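Local coordinates for protein DNA polymerase III subunit delta (Bacillus subtilis, PDB 3ZH9) that probably opens the ring-shaped beta dimer, working as the wrench of the ATP-driven complex that loads this ring onto primed DNA for bacterial chromosome replication, at residues Asp53-Pro58 with Asn82-Thr87; Arg76-Lys81 with Thr113-Leu118; Glu150-Thr155 with Ala170-Val175; Leu174-Asn179 with Leu215-Phe220. All coordinates share one frame; numbering follows the deposited sequence.

Contact 1 of 4, residues Asp53-Pro58 with Asn82-Thr87; sequences DLEEDP and NPYFLT
Leu54 and Asn82 stand where two loops leave neighbouring strands, their CA atoms 5.5 Å apart, and beyond them 53-58 curls into a tight turn while 82-87 winds into a short 3-10 segment. Asn82 has positive phi (65°), a backbone shape that asparagine tolerates better than most residues, and its O lies 3.5 Å from Leu54 CB. The Leu54 side chain carries the apolar half of the contact. Its CG is anti to the carbonyl carbon (chi1 -63°), which sends CD1 to the edge of the Phe85 ring, 3.6 Å from CZ, with Pro83 CB a little farther off. Pro83 CA in turn sits over one face of that ring. On the polar side, Leu54 O approaches the edge of the Tyr84 ring near its plane, 3.3 Å from CE2, and also takes a hydrogen bond from His97. Tyr84 is held at its far end by its hydroxyl, which bonds to the backbone O of Ile95. Glu55, exposed to solvent, lays its carboxylate obliquely by the same ring, OE1 3.8 Å from CE2.

The first loop is stiffened from within. Asp53 OD1 accepts Glu55 N at 2.9 Å, forming an Asx turn, and Asp57 OD2 accepts Asp53 N at 2.8 Å; Asp53 O takes two further amides, those of Glu56 and Asp57. In the second loop Pro83 centres an inverse gamma turn. Both loops follow the C-terminal ends of neighbouring strands in a parallel sheet ordered 49-53, 76-81, 113-119, 17-21, 139-142, the 2-3-4-1-5 order of AAA+ type P-loop NTPase domains.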
loop_
_atom_site.group_PDB
_atom_site.type_symbol
_atom_site.label_atom_id
_atom_site.label_comp_id
_atom_site.label_asym_id
_atom_site.label_seq_id
_atom_site.Cartn_x
_atom_site.Cartn_y
_atom_site.Cartn_z
ATOM N N ASP A 53 12.500 -11.693 -12.356
ATOM C CA ASP A 53 12.668 -11.419 -10.928
ATOM C C ASP A 53 14.119 -11.732 -10.560
ATOM O O ASP A 53 14.540 -12.886 -10.590
ATOM C CB ASP A 53 11.681 -12.267 -10.112
ATOM C CG ASP A 53 11.708 -11.951 -8.622
ATOM O OD1 ASP A 53 12.717 -11.399 -8.125
ATOM O OD2 ASP A 53 10.711 -12.273 -7.944
ATOM N N LEU A 54 14.891 -10.705 -10.228
ATOM C CA LEU A 54 16.316 -10.895 -9.988
ATOM C C LEU A 54 16.619 -11.701 -8.718
ATOM O O LEU A 54 17.780 -12.000 -8.429
ATOM C CB LEU A 54 17.040 -9.549 -9.968
ATOM C CG LEU A 54 16.980 -8.796 -11.297
ATOM C CD1 LEU A 54 17.814 -7.514 -11.236
ATOM C CD2 LEU A 54 17.443 -9.709 -12.453
ATOM N N GLU A 55 15.583 -12.047 -7.962
ATOM C CA GLU A 55 15.750 -12.966 -6.846
ATOM C C GLU A 55 16.112 -14.356 -7.362
ATOM O O GLU A 55 16.748 -15.138 -6.657
ATOM C CB GLU A 55 14.467 -13.063 -6.020
ATOM C CG GLU A 55 14.006 -11.755 -5.403
ATOM C CD GLU A 55 14.798 -11.361 -4.167
ATOM O OE1 GLU A 55 15.899 -11.914 -3.948
ATOM O OE2 GLU A 55 14.308 -10.494 -3.411
ATOM N N GLU A 56 15.559 -14.704 -8.520
ATOM C CA GLU A 56 15.743 -16.025 -9.110
ATOM C C GLU A 56 16.180 -16.104 -10.575
ATOM O O GLU A 56 16.519 -17.177 -11.050
ATOM C CB GLU A 56 14.440 -16.793 -8.980
ATOM C CG GLU A 56 13.342 -16.212 -9.813
ATOM C CD GLU A 56 12.009 -16.800 -9.481
ATOM O OE1 GLU A 56 11.931 -17.530 -8.483
ATOM O OE2 GLU A 56 11.039 -16.537 -10.212
ATOM N N ASP A 57 16.149 -14.988 -11.289
ATOM C CA ASP A 57 16.429 -14.975 -12.727
ATOM C C ASP A 57 17.716 -14.232 -13.029
ATOM O O ASP A 57 18.086 -13.311 -12.300
ATOM C CB ASP A 57 15.283 -14.325 -13.503
ATOM C CG ASP A 57 13.957 -14.994 -13.250
ATOM O OD1 ASP A 57 13.959 -16.203 -12.936
ATOM O OD2 ASP A 57 12.918 -14.313 -13.374
ATOM N N PRO A 58 18.402 -14.628 -14.113
ATOM C CA PRO A 58 19.649 -13.987 -14.546
ATOM C C PRO A 58 19.421 -12.632 -15.221
ATOM O O PRO A 58 18.541 -12.479 -16.068
ATOM C CB PRO A 58 20.232 -14.993 -15.537
ATOM C CG PRO A 58 19.054 -15.725 -16.071
ATOM C CD PRO A 58 18.068 -15.805 -14.935
ATOM N N ASN A 82 13.180 -6.410 -8.415
ATOM C CA ASN A 82 14.047 -6.706 -7.265
ATOM C C ASN A 82 15.559 -6.618 -7.480
ATOM O O ASN A 82 16.277 -7.588 -7.226
ATOM C CB ASN A 82 13.714 -8.075 -6.665
ATOM C CG ASN A 82 12.255 -8.206 -6.284
ATOM O OD1 ASN A 82 11.661 -9.272 -6.446
ATOM N ND2 ASN A 82 11.669 -7.128 -5.787
ATOM N N PRO A 83 16.044 -5.458 -7.941
ATOM C CA PRO A 83 17.490 -5.222 -7.997
ATOM C C PRO A 83 18.039 -4.896 -6.607
ATOM O O PRO A 83 18.397 -3.748 -6.342
ATOM C CB PRO A 83 17.610 -4.013 -8.938
ATOM C CG PRO A 83 16.315 -3.305 -8.798
ATOM C CD PRO A 83 15.276 -4.365 -8.560
ATOM N N TYR A 84 18.103 -5.908 -5.742
ATOM C CA TYR A 84 18.531 -5.745 -4.352
ATOM C C TYR A 84 19.939 -5.176 -4.244
ATOM O O TYR A 84 20.289 -4.554 -3.247
ATOM C CB TYR A 84 18.441 -7.075 -3.587
ATOM C CG TYR A 84 19.005 -8.258 -4.339
ATOM C CD1 TYR A 84 20.369 -8.553 -4.301
ATOM C CD2 TYR A 84 18.177 -9.075 -5.106
ATOM C CE1 TYR A 84 20.888 -9.641 -5.011
ATOM C CE2 TYR A 84 18.685 -10.157 -5.816
ATOM C CZ TYR A 84 20.034 -10.436 -5.762
ATOM O OH TYR A 84 20.523 -11.512 -6.466
ATOM N N PHE A 85 20.744 -5.398 -5.275
ATOM C CA PHE A 85 22.102 -4.880 -5.301
ATOM C C PHE A 85 22.135 -3.353 -5.437
ATOM O O PHE A 85 23.205 -2.755 -5.408
ATOM C CB PHE A 85 22.887 -5.535 -6.439
ATOM C CG PHE A 85 22.119 -5.613 -7.729
ATOM C CD1 PHE A 85 22.002 -4.502 -8.549
ATOM C CD2 PHE A 85 21.497 -6.792 -8.112
ATOM C CE1 PHE A 85 21.283 -4.567 -9.727
ATOM C CE2 PHE A 85 20.779 -6.860 -9.284
ATOM C CZ PHE A 85 20.678 -5.747 -10.098
ATOM N N LEU A 86 20.967 -2.733 -5.598
ATOM C CA LEU A 86 20.859 -1.271 -5.582
ATOM C C LEU A 86 20.789 -0.729 -4.150
ATOM O O LEU A 86 20.984 0.467 -3.921
ATOM C CB LEU A 86 19.646 -0.798 -6.388
ATOM C CG LEU A 86 19.759 -0.976 -7.903
ATOM C CD1 LEU A 86 18.508 -0.470 -8.622
ATOM C CD2 LEU A 86 21.009 -0.275 -8.414
ATOM N N THR A 87 20.504 -1.620 -3.200
ATOM C CA THR A 87 20.497 -1.292 -1.773
ATOM C C THR A 87 21.832 -1.655 -1.128
ATOM O O THR A 87 22.781 -2.027 -1.816
ATOM C CB THR A 87 19.398 -2.065 -1.014
ATOM O OG1 THR A 87 19.762 -3.449 -0.921
ATOM C CG2 THR A 87 18.068 -1.943 -1.719
#

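Contact 2 of 4, residues Arg76-Lys81 with Thr113-Leu118; sequences RLVIVK and TVFVLL
Val116 keeps CG1 beside its backbone N (chi1 -44°), which swings CG2 between N and carbonyl carbon and presses it onto Ile79, while Phe115, with CG anti to N (chi1 -169°), reaches across to Val78 and Val80. The two strands belong to a right-handed beta-alpha-beta crossover through helix 99-107, within the parallel sheet of a P-loop NTPase-like domain. They run in step at 15°, axes 4.7 Å apart, joined by five backbone bonds: Val78 and Val80 give their N-H to 113-118, and their O atoms, with that of Arg76, accept in return.

Branched aliphatic residues line both faces, joined on one by Phe115. Leu77, Ile79 and Leu118 pack on helix 25-39 from the face they share with Val114 and Val116. On the other, Val78 CG1 and Val80 CG2 meet the Phe115 ring obliquely, the latter 3.5 Å from CZ, and helices 59-66 and 99-107 cover them. At the strand start Arg76 passes its CD 3.5 Å from Thr113 OG1, itself hydrogen-bonded to Ala66 O, and its guanidinium bonds to backbone O atoms of Phe47, Thr68 and Phe69. The tightest carbon pair is Ile79 CG1 to Val116 CG2, at 3.3 Å closer than carbons usually come.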
loop_
_atom_site.group_PDB
_atom_site.type_symbol
_atom_site.label_atom_id
_atom_site.label_comp_id
_atom_site.label_asym_id
_atom_site.label_seq_id
_atom_site.Cartn_x
_atom_site.Cartn_y
_atom_site.Cartn_z
ATOM N N ARG A 76 8.769 -3.163 -27.341
ATOM C CA ARG A 76 8.872 -4.322 -26.482
ATOM C C ARG A 76 8.883 -3.785 -25.045
ATOM O O ARG A 76 9.317 -2.660 -24.811
ATOM C CB ARG A 76 10.174 -5.030 -26.854
ATOM C CG ARG A 76 10.732 -6.003 -25.884
ATOM C CD ARG A 76 12.054 -6.541 -26.415
ATOM N NE ARG A 76 11.889 -7.350 -27.624
ATOM C CZ ARG A 76 11.071 -8.398 -27.721
ATOM N NH1 ARG A 76 10.329 -8.765 -26.689
ATOM N NH2 ARG A 76 10.985 -9.075 -28.856
ATOM N N LEU A 77 8.360 -4.557 -24.097
ATOM C CA LEU A 77 8.386 -4.177 -22.688
ATOM C C LEU A 77 9.138 -5.221 -21.878
ATOM O O LEU A 77 8.810 -6.400 -21.919
ATOM C CB LEU A 77 6.967 -4.015 -22.128
ATOM C CG LEU A 77 6.822 -3.625 -20.649
ATOM C CD1 LEU A 77 7.592 -2.340 -20.320
ATOM C CD2 LEU A 77 5.350 -3.455 -20.301
ATOM N N VAL A 78 10.144 -4.789 -21.131
ATOM C CA VAL A 78 10.927 -5.715 -20.331
ATOM C C VAL A 78 10.922 -5.239 -18.889
ATOM O O VAL A 78 11.365 -4.125 -18.589
ATOM C CB VAL A 78 12.391 -5.841 -20.818
ATOM C CG1 VAL A 78 13.220 -6.621 -19.796
ATOM C CG2 VAL A 78 12.466 -6.497 -22.209
ATOM N N ILE A 79 10.401 -6.079 -18.002
ATOM C CA ILE A 79 10.283 -5.725 -16.596
ATOM C C ILE A 79 11.248 -6.549 -15.758
ATOM O O ILE A 79 11.322 -7.777 -15.881
ATOM C CB ILE A 79 8.836 -5.911 -16.113
ATOM C CG1 ILE A 79 7.901 -5.023 -16.934
ATOM C CG2 ILE A 79 8.706 -5.609 -14.627
ATOM C CD1 ILE A 79 6.456 -5.290 -16.672
ATOM N N VAL A 80 12.003 -5.856 -14.919
ATOM C CA VAL A 80 13.033 -6.476 -14.104
ATOM C C VAL A 80 12.810 -6.122 -12.645
ATOM O O VAL A 80 13.098 -4.998 -12.217
ATOM C CB VAL A 80 14.437 -6.010 -14.539
ATOM C CG1 VAL A 80 15.488 -6.631 -13.665
ATOM C CG2 VAL A 80 14.677 -6.380 -15.978
ATOM N N LYS A 81 12.282 -7.078 -11.881
ATOM C CA LYS A 81 11.973 -6.842 -10.470
ATOM C C LYS A 81 13.137 -7.147 -9.527
ATOM O O LYS A 81 13.961 -8.028 -9.799
ATOM C CB LYS A 81 10.764 -7.674 -10.041
ATOM C CG LYS A 81 9.495 -7.429 -10.843
ATOM C CD LYS A 81 8.400 -8.381 -10.376
ATOM C CE LYS A 81 7.141 -8.255 -11.211
ATOM N NZ LYS A 81 6.238 -9.423 -10.992
ATOM N N THR A 113 12.806 -0.807 -27.079
ATOM C CA THR A 113 12.461 -1.464 -25.825
ATOM C C THR A 113 12.158 -0.432 -24.741
ATOM O O THR A 113 12.848 0.585 -24.622
ATOM C CB THR A 113 13.630 -2.368 -25.338
ATOM O OG1 THR A 113 13.746 -3.501 -26.197
ATOM C CG2 THR A 113 13.412 -2.843 -23.906
ATOM N N VAL A 114 11.111 -0.683 -23.972
ATOM C CA VAL A 114 10.917 0.014 -22.702
ATOM C C VAL A 114 11.341 -0.919 -21.565
ATOM O O VAL A 114 10.734 -1.976 -21.337
ATOM C CB VAL A 114 9.455 0.477 -22.511
ATOM C CG1 VAL A 114 9.286 1.188 -21.149
ATOM C CG2 VAL A 114 9.030 1.370 -23.695
ATOM N N PHE A 115 12.400 -0.521 -20.869
ATOM C CA PHE A 115 13.023 -1.326 -19.814
ATOM C C PHE A 115 12.667 -0.722 -18.445
ATOM O O PHE A 115 13.033 0.428 -18.148
ATOM C CB PHE A 115 14.540 -1.295 -20.014
ATOM C CG PHE A 115 15.303 -2.273 -19.171
ATOM C CD1 PHE A 115 15.728 -1.926 -17.889
ATOM C CD2 PHE A 115 15.634 -3.538 -19.672
ATOM C CE1 PHE A 115 16.451 -2.832 -17.107
ATOM C CE2 PHE A 115 16.352 -4.436 -18.902
ATOM C CZ PHE A 115 16.765 -4.084 -17.618
ATOM N N VAL A 116 11.953 -1.481 -17.620
ATOM C CA VAL A 116 11.545 -0.990 -16.304
ATOM C C VAL A 116 12.170 -1.787 -15.154
ATOM O O VAL A 116 11.986 -3.003 -15.032
ATOM C CB VAL A 116 10.012 -0.966 -16.152
ATOM C CG1 VAL A 116 9.361 -0.392 -17.406
ATOM C CG2 VAL A 116 9.497 -2.350 -15.928
ATOM N N LEU A 117 12.955 -1.097 -14.338
ATOM C CA LEU A 117 13.410 -1.646 -13.069
ATOM C C LEU A 117 12.357 -1.355 -12.013
ATOM O O LEU A 117 12.024 -0.197 -11.760
ATOM C CB LEU A 117 14.713 -0.993 -12.638
ATOM C CG LEU A 117 15.958 -1.626 -13.224
ATOM C CD1 LEU A 117 17.152 -0.719 -12.995
ATOM C CD2 LEU A 117 16.159 -3.000 -12.579
ATOM N N LEU A 118 11.848 -2.410 -11.391
ATOM C CA LEU A 118 10.916 -2.268 -10.288
ATOM C C LEU A 118 11.657 -2.644 -9.001
ATOM O O LEU A 118 11.989 -3.811 -8.785
ATOM C CB LEU A 118 9.696 -3.154 -10.527
ATOM C CG LEU A 118 8.529 -2.969 -9.565
ATOM C CD1 LEU A 118 8.211 -1.495 -9.412
ATOM C CD2 LEU A 118 7.316 -3.741 -10.062
#

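Contact 3 of 4, residues Glu150-Thr155 with Ala170-Val175; sequences ETTDFT and AAEHLV
Thr155 and Val175 meet beside a flat peptide carbonyl: Thr151 O receives Thr155 N from one face of its plane and Thr155 OG1, 2.8 Å away, from the other. No aromatic ring enters the contact; the carboxylate of Glu172 stays at the outer margin. Threonine suits this place because its hydroxyl, beside the backbone N (chi1 -54°), turns back onto its own helix and frees the methyl to face across. Thr155 CG2 touches Leu174 CD2 at 3.9 Å and Ala171 CB at 4.0 Å, while Val175 CG2 lies against both Thr155 OG1 (3.4 Å) and Thr151 CG2 (3.7 Å).

The segments 150-155 and 170-175 cross at 115°, with axes 8.9 Å apart at closest, a spacing that small residues such as Ala171 allow. Ile185 touches Thr151 and Thr155, and Ile189 touches Thr155 and Leu174. Toward solvent, Thr152 OG1 abuts Glu172 CG, and a water bridges that hydroxyl to the carboxylate, donating to Glu172 OE2 at 2.9 Å. The two segments share no direct hydrogen bond, so methyl packing holds the crossing and water mediates a polar link, while the hydroxyls of Thr151 and Thr155 bond to Asn147 O and Thr151 O.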
loop_
_atom_site.group_PDB
_atom_site.type_symbol
_atom_site.label_atom_id
_atom_site.label_comp_id
_atom_site.label_asym_id
_atom_site.label_seq_id
_atom_site.Cartn_x
_atom_site.Cartn_y
_atom_site.Cartn_z
ATOM N N GLU A 150 0.299 13.827 3.571
ATOM C CA GLU A 150 0.707 13.497 2.206
ATOM C C GLU A 150 -0.409 12.740 1.501
ATOM O O GLU A 150 -0.623 12.902 0.299
ATOM C CB GLU A 150 1.990 12.660 2.214
ATOM C CG GLU A 150 3.222 13.424 2.683
ATOM C CD GLU A 150 4.398 12.518 3.020
ATOM O OE1 GLU A 150 4.177 11.404 3.541
ATOM O OE2 GLU A 150 5.549 12.931 2.772
ATOM N N THR A 151 -1.122 11.914 2.266
ATOM C CA THR A 151 -2.184 11.095 1.715
ATOM C C THR A 151 -3.337 11.969 1.220
ATOM O O THR A 151 -3.931 11.687 0.185
ATOM C CB THR A 151 -2.664 10.021 2.722
ATOM O OG1 THR A 151 -1.554 9.194 3.085
ATOM C CG2 THR A 151 -3.724 9.139 2.094
ATOM N N THR A 152 -3.629 13.046 1.943
ATOM C CA THR A 152 -4.611 14.025 1.483
ATOM C C THR A 152 -4.218 14.703 0.157
ATOM O O THR A 152 -5.022 14.784 -0.768
ATOM C CB THR A 152 -4.885 15.085 2.563
ATOM O OG1 THR A 152 -5.416 14.435 3.719
ATOM C CG2 THR A 152 -5.903 16.107 2.067
ATOM N N ASP A 153 -2.990 15.190 0.056
ATOM C CA ASP A 153 -2.533 15.791 -1.206
ATOM C C ASP A 153 -2.584 14.782 -2.352
ATOM O O ASP A 153 -3.002 15.099 -3.461
ATOM C CB ASP A 153 -1.113 16.373 -1.082
ATOM C CG ASP A 153 -1.027 17.507 -0.081
ATOM O OD1 ASP A 153 -2.088 17.989 0.376
ATOM O OD2 ASP A 153 0.107 17.925 0.245
ATOM N N PHE A 154 -2.144 13.560 -2.092
ATOM C CA PHE A 154 -2.246 12.524 -3.104
ATOM C C PHE A 154 -3.680 12.372 -3.623
ATOM O O PHE A 154 -3.902 12.262 -4.824
ATOM C CB PHE A 154 -1.750 11.199 -2.550
ATOM C CG PHE A 154 -2.136 10.020 -3.386
ATOM C CD1 PHE A 154 -1.319 9.589 -4.409
ATOM C CD2 PHE A 154 -3.319 9.332 -3.135
ATOM C CE1 PHE A 154 -1.673 8.496 -5.183
ATOM C CE2 PHE A 154 -3.677 8.241 -3.899
ATOM C CZ PHE A 154 -2.848 7.822 -4.928
ATOM N N THR A 155 -4.640 12.352 -2.702
ATOM C CA THR A 155 -6.065 12.233 -3.039
ATOM C C THR A 155 -6.552 13.421 -3.875
ATOM O O THR A 155 -7.254 13.256 -4.867
ATOM C CB THR A 155 -6.916 12.140 -1.759
ATOM O OG1 THR A 155 -6.421 11.076 -0.938
ATOM C CG2 THR A 155 -8.393 11.871 -2.079
ATOM N N ALA A 170 -13.264 17.240 1.965
ATOM C CA ALA A 170 -13.831 16.043 1.352
ATOM C C ALA A 170 -12.781 14.948 1.224
ATOM O O ALA A 170 -13.061 13.761 1.450
ATOM C CB ALA A 170 -14.408 16.386 -0.026
ATOM N N ALA A 171 -11.576 15.363 0.843
ATOM C CA ALA A 171 -10.438 14.469 0.681
ATOM C C ALA A 171 -9.972 13.869 2.007
ATOM O O ALA A 171 -9.667 12.680 2.094
ATOM C CB ALA A 171 -9.272 15.220 0.008
ATOM N N GLU A 172 -9.897 14.703 3.034
ATOM C CA GLU A 172 -9.506 14.243 4.351
ATOM C C GLU A 172 -10.510 13.233 4.875
ATOM O O GLU A 172 -10.149 12.258 5.524
ATOM C CB GLU A 172 -9.401 15.425 5.320
ATOM C CG GLU A 172 -8.123 16.238 5.125
ATOM C CD GLU A 172 -8.095 17.512 5.950
ATOM O OE1 GLU A 172 -9.183 17.992 6.338
ATOM O OE2 GLU A 172 -6.981 18.030 6.207
ATOM N N HIS A 173 -11.780 13.482 4.610
ATOM C CA HIS A 173 -12.807 12.564 5.079
ATOM C C HIS A 173 -12.719 11.217 4.362
ATOM O O HIS A 173 -12.875 10.159 4.970
ATOM C CB HIS A 173 -14.196 13.153 4.904
ATOM C CG HIS A 173 -15.238 12.423 5.688
ATOM N ND1 HIS A 173 -16.289 11.761 5.095
ATOM C CD2 HIS A 173 -15.358 12.212 7.019
ATOM C CE1 HIS A 173 -17.032 11.190 6.032
ATOM N NE2 HIS A 173 -16.489 11.452 7.206
ATOM N N LEU A 174 -12.443 11.265 3.068
ATOM C CA LEU A 174 -12.282 10.054 2.278
ATOM C C LEU A 174 -11.137 9.215 2.838
ATOM O O LEU A 174 -11.273 8.015 3.060
ATOM C CB LEU A 174 -12.013 10.411 0.805
ATOM C CG LEU A 174 -11.651 9.177 -0.041
ATOM C CD1 LEU A 174 -12.718 8.111 0.121
ATOM C CD2 LEU A 174 -11.518 9.558 -1.491
ATOM N N VAL A 175 -10.007 9.868 3.063
ATOM C CA VAL A 175 -8.835 9.207 3.622
ATOM C C VAL A 175 -9.127 8.571 4.989
ATOM O O VAL A 175 -8.690 7.464 5.280
ATOM C CB VAL A 175 -7.654 10.205 3.708
ATOM C CG1 VAL A 175 -6.501 9.661 4.594
ATOM C CG2 VAL A 175 -7.173 10.545 2.314
HETATM O O HOH W 1 -4.610 16.387 6.020
#

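Contact 4 of 4, residues Leu174-Asn179 with Leu215-Phe220; sequences LVLLVN and LEQNIF
Asn179, Glu216 and Gln217 make the close-packed part of this contact, whereas Leu176 forms its loose, solvent-facing side, where CD1 merely brushes Gln217 NE2 at 3.9 Å. Asn179 ND2 gives a nearly straight bond (164°) to Glu216 OE1 at 2.9 Å; the acceptor lies in the amide plane, but the donor stands above the carboxylate plane, 49° out of it. Glu216 reaches there because CG is anti to its N and the chain beyond runs extended. His181 bonds to the same OE1, so two donors grip one oxygen, and together they probably favour the charged carboxylate. Asparagine suits the other end too: its positive phi makes it the C-prime residue of the Schellman motif closing helix 168-177.

Gln217, bent at chi2 (73°), packs against the last turn of that helix, its CB 3.7 Å from Leu177 O. As modelled, its OE1 lies 3.1 Å from both Leu176 O and Asn179 OD1, all acceptors and not bonded, so the orientation of its amide deserves caution. Leu177 CB points away from helix 215-227, and its side chain passes near a bound sulfate ion. Around this corner, Leu291 of helix 286-296 meets Asn179 and Phe220, Ser184 and Ile185 of helix 182-195 touch Val178, and helix 248-269 backs Leu215 and Ile219.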
loop_
_atom_site.group_PDB
_atom_site.type_symbol
_atom_site.label_atom_id
_atom_site.label_comp_id
_atom_site.label_asym_id
_atom_site.label_seq_id
_atom_site.Cartn_x
_atom_site.Cartn_y
_atom_site.Cartn_z
ATOM N N LEU A 174 -12.443 11.265 3.068
ATOM C CA LEU A 174 -12.282 10.054 2.278
ATOM C C LEU A 174 -11.137 9.215 2.838
ATOM O O LEU A 174 -11.273 8.015 3.060
ATOM C CB LEU A 174 -12.013 10.411 0.805
ATOM C CG LEU A 174 -11.651 9.177 -0.041
ATOM C CD1 LEU A 174 -12.718 8.111 0.121
ATOM C CD2 LEU A 174 -11.518 9.558 -1.491
ATOM N N VAL A 175 -10.007 9.868 3.063
ATOM C CA VAL A 175 -8.835 9.207 3.622
ATOM C C VAL A 175 -9.127 8.571 4.989
ATOM O O VAL A 175 -8.690 7.464 5.280
ATOM C CB VAL A 175 -7.654 10.205 3.708
ATOM C CG1 VAL A 175 -6.501 9.661 4.594
ATOM C CG2 VAL A 175 -7.173 10.545 2.314
ATOM N N LEU A 176 -9.883 9.269 5.822
ATOM C CA LEU A 176 -10.325 8.715 7.102
ATOM C C LEU A 176 -11.158 7.433 6.921
ATOM O O LEU A 176 -10.963 6.442 7.631
ATOM C CB LEU A 176 -11.172 9.755 7.848
ATOM C CG LEU A 176 -11.909 9.272 9.106
ATOM C CD1 LEU A 176 -10.961 9.232 10.286
ATOM C CD2 LEU A 176 -13.094 10.170 9.429
ATOM N N LEU A 177 -12.100 7.475 5.983
ATOM C CA LEU A 177 -13.070 6.402 5.804
ATOM C C LEU A 177 -12.407 5.102 5.373
ATOM O O LEU A 177 -12.842 4.019 5.749
ATOM C CB LEU A 177 -14.132 6.800 4.768
ATOM C CG LEU A 177 -15.190 7.821 5.201
ATOM C CD1 LEU A 177 -16.006 8.270 3.991
ATOM C CD2 LEU A 177 -16.094 7.267 6.294
ATOM N N VAL A 178 -11.358 5.204 4.568
ATOM C CA VAL A 178 -10.746 3.996 4.046
ATOM C C VAL A 178 -9.456 3.697 4.785
ATOM O O VAL A 178 -8.658 2.860 4.348
ATOM C CB VAL A 178 -10.525 4.065 2.519
ATOM C CG1 VAL A 178 -11.879 4.283 1.817
ATOM C CG2 VAL A 178 -9.526 5.156 2.160
ATOM N N ASN A 179 -9.277 4.374 5.917
ATOM C CA ASN A 179 -8.116 4.144 6.777
ATOM C C ASN A 179 -6.800 4.353 6.046
ATOM O O ASN A 179 -5.833 3.637 6.303
ATOM C CB ASN A 179 -8.134 2.723 7.352
ATOM C CG ASN A 179 -7.554 2.653 8.769
ATOM O OD1 ASN A 179 -7.680 3.595 9.547
ATOM N ND2 ASN A 179 -6.913 1.537 9.098
ATOM N N LEU A 215 -14.480 -1.738 7.218
ATOM C CA LEU A 215 -14.526 -2.607 8.395
ATOM C C LEU A 215 -13.328 -2.352 9.308
ATOM O O LEU A 215 -13.464 -2.259 10.532
ATOM C CB LEU A 215 -14.541 -4.072 7.953
ATOM C CG LEU A 215 -14.643 -5.181 9.004
ATOM C CD1 LEU A 215 -15.845 -4.966 9.907
ATOM C CD2 LEU A 215 -14.742 -6.528 8.306
ATOM N N GLU A 216 -12.151 -2.219 8.700
ATOM C CA GLU A 216 -10.923 -2.002 9.448
ATOM C C GLU A 216 -10.946 -0.642 10.138
ATOM O O GLU A 216 -10.430 -0.481 11.246
ATOM C CB GLU A 216 -9.705 -2.105 8.522
ATOM C CG GLU A 216 -8.381 -1.841 9.226
ATOM C CD GLU A 216 -7.181 -1.892 8.286
ATOM O OE1 GLU A 216 -6.971 -0.914 7.530
ATOM O OE2 GLU A 216 -6.445 -2.906 8.314
ATOM N N GLN A 217 -11.545 0.348 9.490
ATOM C CA GLN A 217 -11.677 1.652 10.129
ATOM C C GLN A 217 -12.692 1.570 11.271
ATOM O O GLN A 217 -12.498 2.167 12.347
ATOM C CB GLN A 217 -12.085 2.716 9.107
ATOM C CG GLN A 217 -12.726 3.944 9.735
ATOM C CD GLN A 217 -11.726 4.801 10.463
ATOM O OE1 GLN A 217 -10.532 4.700 10.219
ATOM N NE2 GLN A 217 -12.206 5.651 11.362
ATOM N N ASN A 218 -13.772 0.821 11.045
ATOM C CA ASN A 218 -14.768 0.609 12.096
ATOM C C ASN A 218 -14.145 -0.042 13.333
ATOM O O ASN A 218 -14.379 0.406 14.461
ATOM C CB ASN A 218 -15.955 -0.205 11.580
ATOM C CG ASN A 218 -17.028 0.673 10.940
ATOM O OD1 ASN A 218 -17.388 1.722 11.476
ATOM N ND2 ASN A 218 -17.520 0.263 9.785
ATOM N N ILE A 219 -13.337 -1.080 13.115
ATOM C CA ILE A 219 -12.604 -1.734 14.210
ATOM C C ILE A 219 -11.739 -0.725 14.959
ATOM O O ILE A 219 -11.765 -0.660 16.190
ATOM C CB ILE A 219 -11.701 -2.888 13.703
ATOM C CG1 ILE A 219 -12.534 -3.996 13.054
ATOM C CG2 ILE A 219 -10.813 -3.432 14.833
ATOM C CD1 ILE A 219 -13.837 -4.277 13.757
ATOM N N PHE A 220 -10.972 0.074 14.219
ATOM C CA PHE A 220 -10.165 1.110 14.856
ATOM C C PHE A 220 -11.029 1.981 15.768
ATOM O O PHE A 220 -10.694 2.225 16.933
ATOM C CB PHE A 220 -9.452 1.990 13.814
ATOM C CG PHE A 220 -8.682 3.134 14.423
ATOM C CD1 PHE A 220 -7.455 2.915 15.034
ATOM C CD2 PHE A 220 -9.192 4.421 14.406
ATOM C CE1 PHE A 220 -6.747 3.960 15.609
ATOM C CE2 PHE A 220 -8.493 5.465 14.978
ATOM C CZ PHE A 220 -7.267 5.232 15.586
#

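Contacts 1 and 2 belong to one domain and adjoin: the strands of contact 2 form its buried core, and contact 1, partly exposed, lies just past their C-terminal ends, with Leu54 N meeting Lys81 O and Leu54 CD1 packing on Val80 CG1. Contacts 3 and 4 lie in the helical part of the chain, their centres more than 30 Å from the first two. Both use helix 168-177, contact 3 along its body and contact 4 at its C-terminal end, and both are largely buried with an exposed margin, at Glu172 and Leu176 respectively. Chemistry follows place: a backbone ladder in the sheet, turns and ring edges in the loops, methyl packing between helices, and an amide-carboxylate bond at a helix end.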